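Local coordinates for bifunctional enzyme cysn/cysc (Mycobacterium tuberculosis, PDB 4BZP), which is the APS kinase part of a sulfate-activating enzyme and transfers phosphate from ATP to the 3'-hydroxyl of adenosine 5'-phosphosulfate, yielding PAPS and ADP, at residues R27-K32 with E167-L172; Y37-D42 with T71-C76; E61-L66 with V82-P87; G125-A130 with T139-P144. All blocks are in the same frame, centred on the assembly; numbering follows the deposited sequence. Where two conformers were deposited one is given.

Interaction 1: R27-K32 with E167-L172; sequences RKLLEK and EVIDLL
Ahead of Ile169, the residue of 167-172 that meets Lys28, Leu29 and Lys32, Val168 already leans on Val21 and Val25 of helix 18-31. Ile169 then carries the contact. Its CG1 stands anti to the carbonyl carbon (chi1 -71°) and the chain runs on extended, which takes CD1 across to the other helix. There CD1 lies 3.8 Å from CB and equally far from CD of Lys28, so the methyl rests on the aliphatic stem of the lysine while the lysine chain, bent at its last torsion, leads NZ away to a salt bridge with Asp162. CG1 of Ile169 faces CD2 of Leu29 at 4.3 Å. The other branch, CG2, comes tip to tip with Lys32 NZ at 4.2 Å, at the solvent-exposed end. A branched isoleucine suits a place with neighbours in several directions. One turn on, Leu172 adds a looser touch, its CD1 4.5 Å from Leu29 CD1, and both leucines also reach Leu79 of the central sheet. Two helices thus lie side by side over one face of a parallel sheet with strand order 2-3-1-4-5, as in P-loop kinases; their earlier turns contribute to the ADP pocket.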
# COMPACT_ATOMS: atom_id res chain seq x y z
N ARG A 27 17.03 -1.80 -10.78
CA ARG A 27 17.60 -1.10 -11.94
C ARG A 27 17.68 -2.04 -13.13
O ARG A 27 17.34 -1.63 -14.27
CB ARG A 27 18.97 -0.52 -11.60
CG ARG A 27 18.89 0.65 -10.61
CD ARG A 27 20.14 1.49 -10.41
NE ARG A 27 21.20 0.73 -9.75
CZ ARG A 27 21.33 0.64 -8.42
NH1 ARG A 27 20.48 1.27 -7.63
NH2 ARG A 27 22.29 -0.07 -7.92
N LYS A 28 18.19 -3.25 -12.92
CA LYS A 28 18.33 -4.21 -14.04
C LYS A 28 17.00 -4.47 -14.69
O LYS A 28 16.90 -4.54 -15.94
CB LYS A 28 18.97 -5.52 -13.59
CG LYS A 28 20.47 -5.46 -13.33
CD LYS A 28 20.95 -6.79 -12.83
CE LYS A 28 22.41 -6.84 -12.46
NZ LYS A 28 23.23 -6.72 -13.72
N LEU A 29 15.94 -4.61 -13.92
CA LEU A 29 14.60 -4.88 -14.45
C LEU A 29 13.99 -3.66 -15.12
O LEU A 29 13.40 -3.77 -16.20
CB LEU A 29 13.69 -5.42 -13.29
CG LEU A 29 14.00 -6.80 -12.73
CD1 LEU A 29 13.13 -7.18 -11.53
CD2 LEU A 29 13.88 -7.91 -13.78
N LEU A 30 14.14 -2.50 -14.52
CA LEU A 30 13.63 -1.25 -15.12
C LEU A 30 14.36 -0.97 -16.43
O LEU A 30 13.68 -0.50 -17.39
CB LEU A 30 13.73 -0.10 -14.16
CG LEU A 30 12.77 -0.10 -12.96
CD1 LEU A 30 13.17 1.00 -12.00
CD2 LEU A 30 11.31 0.03 -13.37
N GLU A 31 15.65 -1.29 -16.56
CA GLU A 31 16.38 -1.16 -17.85
C GLU A 31 15.68 -1.98 -18.96
O GLU A 31 15.77 -1.61 -20.16
CB GLU A 31 17.84 -1.67 -17.77
CG GLU A 31 18.85 -0.75 -17.09
CD GLU A 31 20.22 -1.38 -16.83
OE1 GLU A 31 20.47 -2.57 -17.20
OE2 GLU A 31 21.06 -0.68 -16.22
N LYS A 32 15.06 -3.10 -18.62
CA LYS A 32 14.31 -3.96 -19.55
C LYS A 32 12.81 -3.61 -19.67
O LYS A 32 12.07 -4.34 -20.29
CB LYS A 32 14.42 -5.42 -19.16
CG LYS A 32 15.84 -5.93 -18.99
CD LYS A 32 15.84 -7.42 -18.77
CE LYS A 32 17.14 -7.98 -18.18
NZ LYS A 32 16.88 -8.72 -16.92
N GLU A 167 21.55 -13.52 -9.76
CA GLU A 167 21.00 -14.74 -9.19
C GLU A 167 19.53 -14.58 -8.84
O GLU A 167 18.74 -15.51 -8.99
CB GLU A 167 21.74 -15.19 -7.97
CG GLU A 167 23.13 -15.68 -8.18
CD GLU A 167 23.64 -16.21 -6.88
OE1 GLU A 167 23.07 -17.21 -6.40
OE2 GLU A 167 24.55 -15.57 -6.32
N VAL A 168 19.16 -13.41 -8.31
CA VAL A 168 17.74 -13.14 -7.99
C VAL A 168 16.91 -13.15 -9.27
O VAL A 168 15.85 -13.76 -9.28
CB VAL A 168 17.58 -11.79 -7.23
CG1 VAL A 168 16.09 -11.44 -7.05
CG2 VAL A 168 18.27 -11.89 -5.85
N ILE A 169 17.42 -12.49 -10.33
CA ILE A 169 16.67 -12.47 -11.60
C ILE A 169 16.56 -13.88 -12.16
O ILE A 169 15.48 -14.27 -12.59
CB ILE A 169 17.36 -11.48 -12.53
CG1 ILE A 169 17.10 -10.07 -12.01
CG2 ILE A 169 16.82 -11.63 -13.96
CD1 ILE A 169 17.87 -9.01 -12.71
N ASP A 170 17.60 -14.68 -12.04
CA ASP A 170 17.56 -16.09 -12.52
C ASP A 170 16.46 -16.84 -11.76
O ASP A 170 15.69 -17.63 -12.33
CB ASP A 170 18.90 -16.80 -12.37
CG ASP A 170 20.01 -16.30 -13.35
OD1 ASP A 170 19.68 -15.59 -14.28
OD2 ASP A 170 21.17 -16.61 -13.04
N LEU A 171 16.36 -16.60 -10.46
CA LEU A 171 15.33 -17.27 -9.64
C LEU A 171 13.95 -16.92 -10.15
O LEU A 171 13.06 -17.80 -10.26
CB LEU A 171 15.47 -16.84 -8.18
CG LEU A 171 14.43 -17.39 -7.16
CD1 LEU A 171 14.48 -18.90 -7.01
CD2 LEU A 171 14.61 -16.66 -5.83
N LEU A 172 13.76 -15.64 -10.45
CA LEU A 172 12.47 -15.11 -10.92
C LEU A 172 12.09 -15.71 -12.22
O LEU A 172 10.90 -15.93 -12.47
CB LEU A 172 12.49 -13.59 -11.06
CG LEU A 172 12.60 -12.88 -9.73
CD1 LEU A 172 12.84 -11.38 -9.91
CD2 LEU A 172 11.37 -13.12 -8.86

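Interaction 2: Y37-D42 with T71-C76; sequences YVLDGD and TLLADC
Next to Leu39, which packs on Leu73 across the contact, Asp40 reaches forward with its carboxylate: OD1 accepts from the backbone N of Asp42 at 2.9 Å, with an N-H...O angle of 156°. The amide meets OD1 on its anti side, 21° out of the carboxylate plane. This is an N-cap. Aspartate suits the post because its short side chain can reach an amide of the first turn, which has no earlier carbonyl within the helix to bind.

The contact itself is apolar and centres on one methyl, Leu73 CD1. Tyr37 CD2 lies 3.6 Å from it and CE2 of the same ring 3.9 Å, the methyl approaching obliquely. The ring reaches that place because CG of Tyr37 is anti to the backbone N (chi1 -174°). Leu39 CD1 adds a wider contact with Leu73 CD1 at 4.3 Å and also sits in plane at the edge of the Tyr37 ring. Tyr37 and Leu39, the latter just past the strand, both direct their CB toward the helix, whereas that of Val38 points away. Leucine suits position 73 because one branch carries a methyl to both the ring and Leu39.

Strand 36-38 is the outermost on its side of the sheet within this chain and pairs in parallel with 79-82, Tyr37 bonding Leu79 and Leu81 through the backbone. Helix 56-75 is the crossover between these strands. Leu73 also touches Val80 of strand 79-82, and beyond lies the dimer interface, where Tyr37 packs on Cys76 and Leu73 on Leu72 of the second subunit.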
# COMPACT_ATOMS: atom_id res chain seq x y z
N TYR A 37 9.83 -2.55 -8.06
CA TYR A 37 9.70 -1.55 -7.03
C TYR A 37 10.29 -2.05 -5.74
O TYR A 37 9.94 -3.13 -5.29
CB TYR A 37 8.21 -1.30 -6.79
CG TYR A 37 7.94 -0.16 -5.84
CD1 TYR A 37 7.96 1.15 -6.29
CD2 TYR A 37 7.70 -0.40 -4.50
CE1 TYR A 37 7.70 2.20 -5.41
CE2 TYR A 37 7.48 0.61 -3.63
CZ TYR A 37 7.44 1.90 -4.09
OH TYR A 37 7.20 2.91 -3.23
N VAL A 38 11.14 -1.23 -5.16
CA VAL A 38 11.77 -1.53 -3.88
C VAL A 38 10.91 -0.95 -2.79
O VAL A 38 10.75 0.28 -2.71
CB VAL A 38 13.22 -1.02 -3.77
CG1 VAL A 38 13.77 -1.29 -2.37
CG2 VAL A 38 14.08 -1.66 -4.83
N LEU A 39 10.31 -1.82 -1.99
CA LEU A 39 9.43 -1.46 -0.91
C LEU A 39 10.19 -1.57 0.40
O LEU A 39 10.44 -2.67 0.91
CB LEU A 39 8.22 -2.39 -0.95
CG LEU A 39 7.19 -2.13 0.16
CD1 LEU A 39 6.51 -0.81 -0.05
CD2 LEU A 39 6.18 -3.26 0.21
N ASP A 40 10.59 -0.41 0.88
CA ASP A 40 11.47 -0.36 2.07
C ASP A 40 10.65 0.24 3.22
O ASP A 40 10.11 1.35 3.12
CB ASP A 40 12.73 0.44 1.76
CG ASP A 40 13.83 0.29 2.85
OD1 ASP A 40 13.52 0.29 4.05
OD2 ASP A 40 15.03 0.17 2.50
N GLY A 41 10.57 -0.54 4.28
CA GLY A 41 9.87 -0.14 5.51
C GLY A 41 10.37 1.19 6.08
O GLY A 41 9.59 1.94 6.68
N ASP A 42 11.65 1.49 5.93
CA ASP A 42 12.15 2.75 6.48
C ASP A 42 11.43 3.93 5.83
O ASP A 42 11.02 4.87 6.54
CB ASP A 42 13.67 2.88 6.33
CG ASP A 42 14.43 1.99 7.32
OD1 ASP A 42 13.79 1.39 8.21
OD2 ASP A 42 15.69 1.92 7.22
N THR A 71 1.74 -7.35 -1.56
CA THR A 71 0.76 -8.15 -2.35
C THR A 71 -0.05 -7.23 -3.18
O THR A 71 -0.38 -7.57 -4.35
CB THR A 71 -0.20 -9.07 -1.57
OG1 THR A 71 -1.08 -8.26 -0.77
CG2 THR A 71 0.55 -10.10 -0.77
N LEU A 72 -0.39 -6.06 -2.68
CA LEU A 72 -1.14 -5.06 -3.46
C LEU A 72 -0.36 -4.60 -4.69
O LEU A 72 -0.89 -4.58 -5.82
CB LEU A 72 -1.55 -3.90 -2.56
CG LEU A 72 -2.15 -2.65 -3.19
CD1 LEU A 72 -3.40 -3.11 -3.85
CD2 LEU A 72 -2.41 -1.55 -2.18
N LEU A 73 0.91 -4.26 -4.50
CA LEU A 73 1.73 -3.81 -5.61
C LEU A 73 1.90 -4.94 -6.61
O LEU A 73 1.93 -4.70 -7.82
CB LEU A 73 3.07 -3.31 -5.15
CG LEU A 73 3.08 -2.00 -4.36
CD1 LEU A 73 4.44 -1.76 -3.71
CD2 LEU A 73 2.68 -0.83 -5.28
N ALA A 74 2.09 -6.15 -6.15
CA ALA A 74 2.21 -7.30 -7.05
C ALA A 74 0.96 -7.52 -7.84
O ALA A 74 1.00 -7.80 -9.04
CB ALA A 74 2.59 -8.54 -6.26
N ASP A 75 -0.16 -7.39 -7.21
CA ASP A 75 -1.42 -7.58 -7.91
C ASP A 75 -1.59 -6.48 -8.99
O ASP A 75 -2.21 -6.76 -10.03
CB ASP A 75 -2.55 -7.68 -6.87
CG ASP A 75 -3.85 -8.02 -7.48
OD1 ASP A 75 -4.01 -9.22 -7.82
OD2 ASP A 75 -4.65 -7.08 -7.60
N CYS A 76 -1.03 -5.29 -8.79
CA CYS A 76 -0.93 -4.19 -9.76
C CYS A 76 0.17 -4.39 -10.85
O CYS A 76 0.45 -3.48 -11.62
CB CYS A 76 -0.67 -2.84 -9.03
SG CYS A 76 -2.09 -2.21 -8.22

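Interaction 3: E61-L66 with V82-P87; sequences ENLRRL and VPAISP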
# COMPACT_ATOMS: atom_id res chain seq x y z
N GLU A 61 4.31 -5.71 13.34
CA GLU A 61 3.19 -5.10 12.60
C GLU A 61 3.73 -4.37 11.38
O GLU A 61 3.06 -4.38 10.35
CB GLU A 61 2.44 -4.17 13.56
CG GLU A 61 1.34 -3.37 12.88
CD GLU A 61 0.18 -4.22 12.36
OE1 GLU A 61 0.07 -5.43 12.63
OE2 GLU A 61 -0.64 -3.64 11.63
N ASN A 62 4.88 -3.73 11.45
CA ASN A 62 5.53 -3.14 10.30
C ASN A 62 5.67 -4.17 9.19
O ASN A 62 5.30 -3.90 8.04
CB ASN A 62 6.88 -2.56 10.74
CG ASN A 62 7.61 -1.92 9.63
OD1 ASN A 62 7.14 -0.92 9.08
ND2 ASN A 62 8.76 -2.47 9.28
N LEU A 63 6.16 -5.36 9.51
CA LEU A 63 6.36 -6.41 8.54
C LEU A 63 5.03 -6.91 8.05
O LEU A 63 4.91 -7.19 6.84
CB LEU A 63 7.21 -7.53 9.10
CG LEU A 63 8.64 -7.17 9.46
CD1 LEU A 63 9.28 -8.25 10.28
CD2 LEU A 63 9.45 -6.87 8.20
N ARG A 64 4.04 -7.09 8.92
CA ARG A 64 2.72 -7.53 8.47
C ARG A 64 2.16 -6.57 7.42
O ARG A 64 1.67 -6.97 6.37
CB ARG A 64 1.78 -7.64 9.67
CG ARG A 64 0.47 -8.32 9.34
CD ARG A 64 -0.61 -8.19 10.45
NE ARG A 64 -1.10 -6.84 10.54
CZ ARG A 64 -2.05 -6.32 9.72
NH1 ARG A 64 -2.60 -7.06 8.78
NH2 ARG A 64 -2.38 -5.07 9.86
N ARG A 65 2.24 -5.27 7.71
CA ARG A 65 1.70 -4.30 6.78
C ARG A 65 2.52 -4.33 5.49
O ARG A 65 1.94 -4.22 4.38
CB ARG A 65 1.71 -2.92 7.38
CG ARG A 65 0.77 -2.75 8.56
CD ARG A 65 0.78 -1.34 9.02
NE ARG A 65 0.16 -1.18 10.34
CZ ARG A 65 0.10 0.00 10.96
NH1 ARG A 65 0.63 1.05 10.42
NH2 ARG A 65 -0.42 0.04 12.18
N LEU A 66 3.85 -4.40 5.58
CA LEU A 66 4.69 -4.47 4.40
C LEU A 66 4.24 -5.67 3.55
O LEU A 66 4.21 -5.58 2.29
CB LEU A 66 6.18 -4.60 4.79
CG LEU A 66 7.07 -3.38 5.04
CD1 LEU A 66 8.40 -3.73 5.63
CD2 LEU A 66 7.39 -2.77 3.71
N VAL A 82 11.63 -6.47 -1.23
CA VAL A 82 11.46 -6.01 0.16
C VAL A 82 12.71 -6.30 0.94
O VAL A 82 12.96 -7.46 1.35
CB VAL A 82 10.28 -6.71 0.81
CG1 VAL A 82 10.05 -6.16 2.22
CG2 VAL A 82 9.04 -6.57 -0.04
N PRO A 83 13.54 -5.26 1.18
CA PRO A 83 14.80 -5.49 1.89
C PRO A 83 14.77 -5.30 3.39
O PRO A 83 15.71 -4.65 3.95
CB PRO A 83 15.70 -4.46 1.25
CG PRO A 83 14.81 -3.31 0.97
CD PRO A 83 13.52 -3.94 0.53
N ALA A 84 13.91 -6.02 4.06
CA ALA A 84 13.78 -5.92 5.52
C ALA A 84 14.59 -7.00 6.21
O ALA A 84 14.84 -8.08 5.65
CB ALA A 84 12.32 -5.99 5.92
N ILE A 85 15.03 -6.72 7.41
CA ILE A 85 15.82 -7.66 8.17
C ILE A 85 15.02 -8.93 8.38
O ILE A 85 15.56 -10.05 8.22
CB ILE A 85 16.30 -7.09 9.49
CG1 ILE A 85 17.36 -6.01 9.22
CG2 ILE A 85 16.92 -8.17 10.42
CD1 ILE A 85 17.76 -5.24 10.43
N SER A 86 13.74 -8.76 8.80
CA SER A 86 12.81 -9.88 9.00
C SER A 86 13.47 -10.96 9.87
O SER A 86 13.70 -12.07 9.38
CB SER A 86 12.42 -10.45 7.61
OG SER A 86 11.53 -9.58 6.93
N PRO A 87 13.79 -10.62 11.12
CA PRO A 87 14.69 -11.50 11.90
C PRO A 87 14.06 -12.76 12.42
O PRO A 87 14.80 -13.75 12.63
CB PRO A 87 15.08 -10.62 13.10
CG PRO A 87 13.93 -9.68 13.20
CD PRO A 87 13.53 -9.35 11.83
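Leu63, Leu66 and Val82 bury the most surface where helix 56-75 meets the loop that leaves strand 79-82. Leu63 makes the close contacts. With CG anti to the carbonyl carbon (chi1 -64°), its fork points into the loop: CD2 lies 3.8 Å from Ala84 CB, and CD1 comes within 4.1 Å of Ser86 CA. In one of two Ser86 conformers OG stands 3.6 Å from Leu63 CD2, a packing contact less certain than the others, while the hydroxyl oxygen weakly accepts from Trp9 NE1. Small residues suit this part of the loop because they let the leucine come close to the backbone.

One turn further along the helix, Leu66 reaches toward Val82 more loosely, its CD1 4.5 Å from Val82 CG1. Val82 ends an inner strand of the parallel sheet, between 36-38 and 6-11, and bonds Val8 and Phe10 through its backbone. Just past it the chain leaves the sheet beside the probable P-loop, in the manner of a P-loop kinase fold: Ile85 bonds Gly12 through the backbone, the Thr11 hydroxyl is shared by Ile85 O and Ser86 O, and Ser86 O also accepts from Arg92 NH1.

On another side of the helix, Glu61 ties down two arginines. Arg64 grips its carboxylate side-on, NE to OE1 at 2.8 Å and NH2 to OE2 at 2.9 Å, each on the syn side. OE2 takes a second bond on its anti side, from Arg65 NE at 2.9 Å and nearly straight (169°). Held by Glu61, Arg64 also donates to Gly47 O and Leu48 O of the second subunit, and Arg65 continues to Asn49 and Asp51.

Interaction 4: G125-A130 with T139-P144; sequences GLYAKA and TGIDSP
Ile141 pushes its CD1 methyl between two residues of helix 126-131, lying 3.8 Å from Ala130 CB and 3.9 Å from Tyr127 CD2. Tyr127 and Ala130 are three positions apart and so come near the same side of the helix. The alanine is small enough to let the methyl approach the helix closely, resting on its CB, while the tyrosine ring supplies a broad apolar neighbour that Ile141 crosses obliquely. Ile141 gets there by being extended: CG1 is anti to the carbonyl carbon (chi1 -67°) and CD1 continues outward with chi2 at 171°.

Around this first shell, the Tyr127 ring is held at several points. Phe138 packs edge-to-face with it, Leu115, Cys118 and Glu119 of helix 115-121 touch it, and its OH is hydrogen-bonded to Ser14 O. Ser14 belongs to the ADP pocket, as do Arg121 and Pro123 just before helix 126-131, so this part of the chain is consistent with the lid region of P-loop kinases, which closes over the nucleotide.

Further out, polar bonds shape both backbones. At the start of the helix Asp122 takes Tyr127 N with OD1 and Ala128 N with OD2, and Gly125, with a positive phi, occupies the N-cap; its O receives Lys129 N at 3.1 Å. In the loop, Gly140 N donates to Ser143 O at 2.9 Å, bridging the loop that carries Ile141. Gly140 has a phi of 98°, a conformation that suits glycine, which has no CB to crowd the preceding carbonyl. Asp142, which follows Ile141, uses OD1 for the amide of Phe138 and OD2 for that of His137.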
# COMPACT_ATOMS: atom_id res chain seq x y z
N GLY A 125 26.77 3.23 9.98
CA GLY A 125 27.23 3.42 11.35
C GLY A 125 26.30 2.90 12.41
O GLY A 125 26.44 3.22 13.58
N LEU A 126 25.33 2.06 12.07
CA LEU A 126 24.39 1.49 13.02
C LEU A 126 25.10 0.52 13.96
O LEU A 126 24.77 0.46 15.16
CB LEU A 126 23.28 0.72 12.26
CG LEU A 126 22.41 1.64 11.41
CD1 LEU A 126 21.44 0.75 10.63
CD2 LEU A 126 21.66 2.69 12.24
N TYR A 127 26.07 -0.27 13.49
CA TYR A 127 26.83 -1.17 14.39
C TYR A 127 27.61 -0.31 15.36
O TYR A 127 27.66 -0.66 16.55
CB TYR A 127 27.77 -2.14 13.65
CG TYR A 127 27.02 -3.29 13.02
CD1 TYR A 127 26.53 -3.18 11.75
CD2 TYR A 127 26.84 -4.49 13.69
CE1 TYR A 127 25.82 -4.25 11.16
CE2 TYR A 127 26.16 -5.54 13.17
CZ TYR A 127 25.64 -5.42 11.88
OH TYR A 127 24.89 -6.47 11.37
N ALA A 128 28.24 0.77 14.90
CA ALA A 128 29.00 1.63 15.85
C ALA A 128 28.05 2.19 16.91
O ALA A 128 28.42 2.23 18.09
CB ALA A 128 29.69 2.74 15.10
N LYS A 129 26.84 2.60 16.54
CA LYS A 129 25.88 3.07 17.55
C LYS A 129 25.53 1.92 18.51
O LYS A 129 25.44 2.13 19.78
CB LYS A 129 24.62 3.60 16.93
CG LYS A 129 24.68 5.01 16.48
CD LYS A 129 23.28 5.55 16.25
CE LYS A 129 23.26 6.94 15.69
NZ LYS A 129 21.95 7.54 16.06
N ALA A 130 25.27 0.72 18.02
CA ALA A 130 24.88 -0.40 18.87
C ALA A 130 25.98 -0.70 19.87
O ALA A 130 25.71 -0.95 21.07
CB ALA A 130 24.57 -1.63 18.03
N THR A 139 19.35 -6.47 16.12
CA THR A 139 19.40 -7.86 15.65
C THR A 139 20.84 -8.28 15.36
O THR A 139 21.60 -7.60 14.68
CB THR A 139 18.54 -8.00 14.39
OG1 THR A 139 17.18 -7.71 14.73
CG2 THR A 139 18.64 -9.36 13.83
N GLY A 140 21.23 -9.41 15.92
CA GLY A 140 22.58 -9.94 15.77
C GLY A 140 23.51 -9.63 16.92
O GLY A 140 24.60 -10.23 17.03
N ILE A 141 23.12 -8.68 17.76
CA ILE A 141 23.93 -8.24 18.90
C ILE A 141 23.18 -8.52 20.19
O ILE A 141 23.60 -9.41 20.97
CB ILE A 141 24.33 -6.77 18.81
CG1 ILE A 141 25.30 -6.60 17.64
CG2 ILE A 141 25.03 -6.35 20.12
CD1 ILE A 141 25.58 -5.18 17.34
N ASP A 142 22.07 -7.85 20.37
CA ASP A 142 21.26 -8.09 21.61
C ASP A 142 19.80 -8.35 21.31
O ASP A 142 18.93 -8.10 22.11
CB ASP A 142 21.48 -6.96 22.61
CG ASP A 142 20.92 -5.68 22.15
OD1 ASP A 142 21.07 -5.34 20.96
OD2 ASP A 142 20.38 -4.90 22.97
N SER A 143 19.54 -8.96 20.14
CA SER A 143 18.25 -9.45 19.76
C SER A 143 18.52 -10.54 18.70
O SER A 143 19.39 -10.40 17.88
CB SER A 143 17.41 -8.31 19.16
OG SER A 143 16.06 -8.74 18.94
N PRO A 144 17.76 -11.59 18.71
CA PRO A 144 18.13 -12.73 17.84
C PRO A 144 17.81 -12.58 16.37
O PRO A 144 16.79 -11.94 16.01
CB PRO A 144 17.30 -13.86 18.41
CG PRO A 144 16.06 -13.21 18.96
CD PRO A 144 16.59 -11.92 19.55

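From the N terminus, 27-32 opens the widest loop, which only 167-172 near the C terminus closes; interactions 2, 3 and 4 all fall within it. Interaction 2 opens next at 37-42, but 61-66 begins interaction 3 before 71-76 closes it, and 82-87 closes interaction 3 afterwards, so these two cross. They share helix 56-75 and touch where Leu39 packs on Leu66 and Pro83, binding the crossover helix to the sheet beside the second subunit. Interaction 4 follows in series as a short loop, meeting interaction 3 through Pro87 and Thr139. Its centre lies about 31 Å from that of interaction 1, where the first and last long helices join.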